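Beta-lactamase (Klebsiella pneumoniae 700603, PDB 6XJ3) probably hydrolyses beta-lactam antibiotics, oxacillin among them, to substituted beta-amino acids as a class D serine enzyme, and binds calcium ions. Local coordinates at residues 27-32 and 212-217. Sequence-based numbering, arbitrary orientation.
Sequences VVADER and SVFFAL. With CA (calcium ion), chain G.
Two antiparallel strands in the central mixed sheet of the class D beta-lactamase fold meet here: the end of strand 24-30 runs beside strand 211-220, joining an early strand to one near the C-terminus. Val27 and Ala216 form a hydrogen-bonded pair with reciprocal backbone bonds, and Ala29 and Phe214 form the next. One further backbone bond, Glu31 N to Ser212 O (2.9 Å), carries the pairing past the last residue of the first strand.

On the face carrying Val28, Asp30, Val213 and Phe215, helix 229-241 covers Val213 and Phe215. The two branches of Val213 divide the work. Val213 CG1, anti to the backbone N (chi1 -172°), meets Val28 CG1 at 3.7 Å, while Val213 CG2 lies over one face of the Arg32 guanidinium, 3.6 Å from its NE. Arg32 is held side-on by Asp30 in a salt bridge: Arg32 NE bonds Asp30 OD1, and Arg32 NH2 bonds Asp30 OD2 at 2.7 Å, both on the syn sides of the carboxylate. The Arg32 backbone N reaches OD1 from the anti side, closing an Asx turn where the strand ends.

On the other face, Ala29 CB packs against Phe214 CB, and helix 150-161 covers the Phe214 ring. Ala29 O sits at the edge of this ring, in its plane, and Glu31 OE2 approaches obliquely, 3.5 Å from Phe214 CE1, the carboxylate turned 49° from the ring. Salt bridges from Glu31 OE1 to Arg162 and OE2 to Arg158 fix that carboxylate; one water joins OE1 to Ser212 N. The backbone of Glu31 also serves the metal site: its O binds the calcium ion at 2.4 Å, together with Gln33 O and three waters.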
ATOM      1  N   VAL A  27       8.609   9.304   0.320  1.00 17.77           N
ATOM      2  CA  VAL A  27       9.888   8.650   0.547  1.00 17.66           C
ATOM      3  C   VAL A  27      10.170   7.768  -0.661  1.00 21.00           C
ATOM      4  O   VAL A  27       9.290   7.018  -1.108  1.00 18.62           O
ATOM      5  CB  VAL A  27       9.880   7.807   1.834  1.00 19.29           C
ATOM      6  CG1 VAL A  27      11.231   7.146   2.033  1.00 24.73           C
ATOM      7  CG2 VAL A  27       9.508   8.660   3.044  1.00 21.98           C
ATOM      8  N   VAL A  28      11.386   7.852  -1.186  1.00 16.70           N
ATOM      9  CA  VAL A  28      11.808   7.056  -2.334  1.00 20.51           C
ATOM     10  C   VAL A  28      13.130   6.398  -1.972  1.00 22.73           C
ATOM     11  O   VAL A  28      14.100   7.094  -1.646  1.00 21.74           O
ATOM     12  CB  VAL A  28      11.955   7.915  -3.600  1.00 16.28           C
ATOM     13  CG1 VAL A  28      12.576   7.104  -4.731  1.00 19.14           C
ATOM     14  CG2 VAL A  28      10.605   8.502  -4.012  1.00 17.60           C
ATOM     15  N   ALA A  29      13.165   5.064  -1.992  1.00 16.81           N
ATOM     16  CA  ALA A  29      14.395   4.311  -1.751  1.00 19.90           C
ATOM     17  C   ALA A  29      14.832   3.664  -3.058  1.00 20.91           C
ATOM     18  O   ALA A  29      14.218   2.689  -3.507  1.00 19.40           O
ATOM     19  CB  ALA A  29      14.205   3.255  -0.665  1.00 23.18           C
ATOM     20  N   ASP A  30      15.909   4.182  -3.644  1.00 18.02           N
ATOM     21  CA  ASP A  30      16.393   3.752  -4.953  1.00 19.81           C
ATOM     22  C   ASP A  30      17.522   2.750  -4.746  1.00 23.20           C
ATOM     23  O   ASP A  30      18.631   3.131  -4.365  1.00 21.06           O
ATOM     24  CB  ASP A  30      16.873   4.961  -5.754  1.00 19.63           C
ATOM     25  CG  ASP A  30      17.166   4.637  -7.204  1.00 23.11           C
ATOM     26  OD1 ASP A  30      17.337   3.445  -7.547  1.00 21.00           O
ATOM     27  OD2 ASP A  30      17.223   5.596  -8.007  1.00 26.52           O
ATOM     28  N   GLU A  31      17.252   1.474  -5.003  1.00 20.93           N
ATOM     29  CA  GLU A  31      18.288   0.454  -4.889  1.00 24.10           C
ATOM     30  C   GLU A  31      19.016   0.175  -6.207  1.00 23.86           C
ATOM     31  O   GLU A  31      19.750  -0.812  -6.297  1.00 26.20           O
ATOM     32  CB  GLU A  31      17.689  -0.842  -4.335  1.00 25.05           C
ATOM     33  CG  GLU A  31      17.095  -0.690  -2.943  1.00 25.45           C
ATOM     34  CD  GLU A  31      16.661  -2.012  -2.332  1.00 25.44           C
ATOM     35  OE1 GLU A  31      16.821  -3.068  -2.980  1.00 26.70           O
ATOM     36  OE2 GLU A  31      16.151  -1.992  -1.195  1.00 33.32           O
ATOM     37  N   ARG A  32      18.840   1.005  -7.226  1.00 25.11           N
ATOM     38  CA  ARG A  32      19.638   0.837  -8.435  1.00 29.02           C
ATOM     39  C   ARG A  32      21.079   1.262  -8.145  1.00 34.78           C
ATOM     40  O   ARG A  32      21.317   2.238  -7.428  1.00 35.86           O
ATOM     41  CB  ARG A  32      19.029   1.641  -9.593  1.00 29.26           C
ATOM     42  CG  ARG A  32      17.606   1.186 -10.011  1.00 26.37           C
ATOM     43  CD  ARG A  32      16.941   2.159 -10.990  1.00 23.56           C
ATOM     44  NE  ARG A  32      16.873   3.520 -10.447  1.00 24.65           N
ATOM     45  CZ  ARG A  32      16.471   4.582 -11.136  1.00 24.50           C
ATOM     46  NH1 ARG A  32      16.098   4.451 -12.407  1.00 27.28           N
ATOM     47  NH2 ARG A  32      16.455   5.778 -10.563  1.00 26.16           N
ATOM     48  N   SER A 212      15.529  -2.085  -7.573  1.00 23.73           N
ATOM     49  CA  SER A 212      14.148  -1.667  -7.367  1.00 19.02           C
ATOM     50  C   SER A 212      14.076  -0.299  -6.702  1.00 21.52           C
ATOM     51  O   SER A 212      14.918   0.054  -5.866  1.00 22.17           O
ATOM     52  CB  SER A 212      13.390  -2.693  -6.526  1.00 22.73           C
ATOM     53  OG  SER A 212      13.259  -3.915  -7.245  1.00 22.43           O
ATOM     54  N   VAL A 213      13.048   0.460  -7.073  1.00 20.45           N
ATOM     55  CA  VAL A 213      12.802   1.802  -6.551  1.00 16.97           C
ATOM     56  C   VAL A 213      11.500   1.760  -5.766  1.00 19.37           C
ATOM     57  O   VAL A 213      10.422   1.608  -6.353  1.00 15.79           O
ATOM     58  CB  VAL A 213      12.728   2.847  -7.671  1.00 14.89           C
ATOM     59  CG1 VAL A 213      12.665   4.267  -7.076  1.00 14.18           C
ATOM     60  CG2 VAL A 213      13.923   2.690  -8.618  1.00 21.46           C
ATOM     61  N   PHE A 214      11.603   1.910  -4.440  1.00 16.10           N
ATOM     62  CA  PHE A 214      10.464   1.881  -3.534  1.00 17.16           C
ATOM     63  C   PHE A 214       9.944   3.291  -3.312  1.00 16.81           C
ATOM     64  O   PHE A 214      10.725   4.243  -3.226  1.00 16.57           O
ATOM     65  CB  PHE A 214      10.858   1.275  -2.181  1.00 18.34           C
ATOM     66  CG  PHE A 214      11.323  -0.148  -2.262  1.00 18.34           C
ATOM     67  CD1 PHE A 214      12.624  -0.449  -2.646  1.00 20.45           C
ATOM     68  CD2 PHE A 214      10.464  -1.187  -1.938  1.00 19.58           C
ATOM     69  CE1 PHE A 214      13.057  -1.766  -2.721  1.00 21.54           C
ATOM     70  CE2 PHE A 214      10.885  -2.507  -2.012  1.00 17.97           C
ATOM     71  CZ  PHE A 214      12.185  -2.798  -2.410  1.00 20.10           C
ATOM     72  N   PHE A 215       8.626   3.421  -3.188  1.00 15.08           N
ATOM     73  CA  PHE A 215       8.029   4.717  -2.921  1.00 16.19           C
ATOM     74  C   PHE A 215       6.897   4.560  -1.922  1.00 14.89           C
ATOM     75  O   PHE A 215       6.195   3.548  -1.900  1.00 15.55           O
ATOM     76  CB  PHE A 215       7.498   5.398  -4.192  1.00 16.10           C
ATOM     77  CG  PHE A 215       6.464   4.594  -4.930  1.00 16.17           C
ATOM     78  CD1 PHE A 215       6.844   3.692  -5.911  1.00 14.31           C
ATOM     79  CD2 PHE A 215       5.114   4.753  -4.650  1.00 17.80           C
ATOM     80  CE1 PHE A 215       5.903   2.950  -6.601  1.00 18.11           C
ATOM     81  CE2 PHE A 215       4.153   4.009  -5.336  1.00 15.21           C
ATOM     82  CZ  PHE A 215       4.550   3.114  -6.315  1.00 16.21           C
ATOM     83  N   ALA A 216       6.737   5.576  -1.082  1.00 18.64           N
ATOM     84  CA  ALA A 216       5.568   5.677  -0.220  1.00 15.24           C
ATOM     85  C   ALA A 216       5.203   7.152  -0.153  1.00 17.37           C
ATOM     86  O   ALA A 216       5.989   7.966   0.343  1.00 15.53           O
ATOM     87  CB  ALA A 216       5.838   5.084   1.162  1.00 15.70           C
ATOM     88  N   LEU A 217       4.036   7.497  -0.699  1.00 16.77           N
ATOM     89  CA  LEU A 217       3.535   8.861  -0.719  1.00 15.19           C
ATOM     90  C   LEU A 217       2.199   8.937   0.010  1.00 20.46           C
ATOM     91  O   LEU A 217       1.348   8.054  -0.143  1.00 18.33           O
ATOM     92  CB  LEU A 217       3.369   9.360  -2.167  1.00 18.73           C
ATOM     93  CG  LEU A 217       2.494  10.602  -2.392  1.00 20.07           C
ATOM     94  CD1 LEU A 217       3.120  11.528  -3.414  1.00 18.95           C
ATOM     95  CD2 LEU A 217       1.074  10.219  -2.830  1.00 19.39           C
TER
HETATM   96 CA    CA G 303      21.626  -1.992  -5.470  1.00 30.53          CA
HETATM   97  O   HOH W   1      17.020  -3.684  -5.650  1.00 24.71           O
HETATM   98  O   HOH W   2      21.538  -0.151  -3.677  1.00 33.41           O
HETATM   99  O   HOH W   3      20.619  -3.511  -3.617  1.00 28.25           O
HETATM  100  O   HOH W   4      20.552  -3.511  -7.226  1.00 30.34           O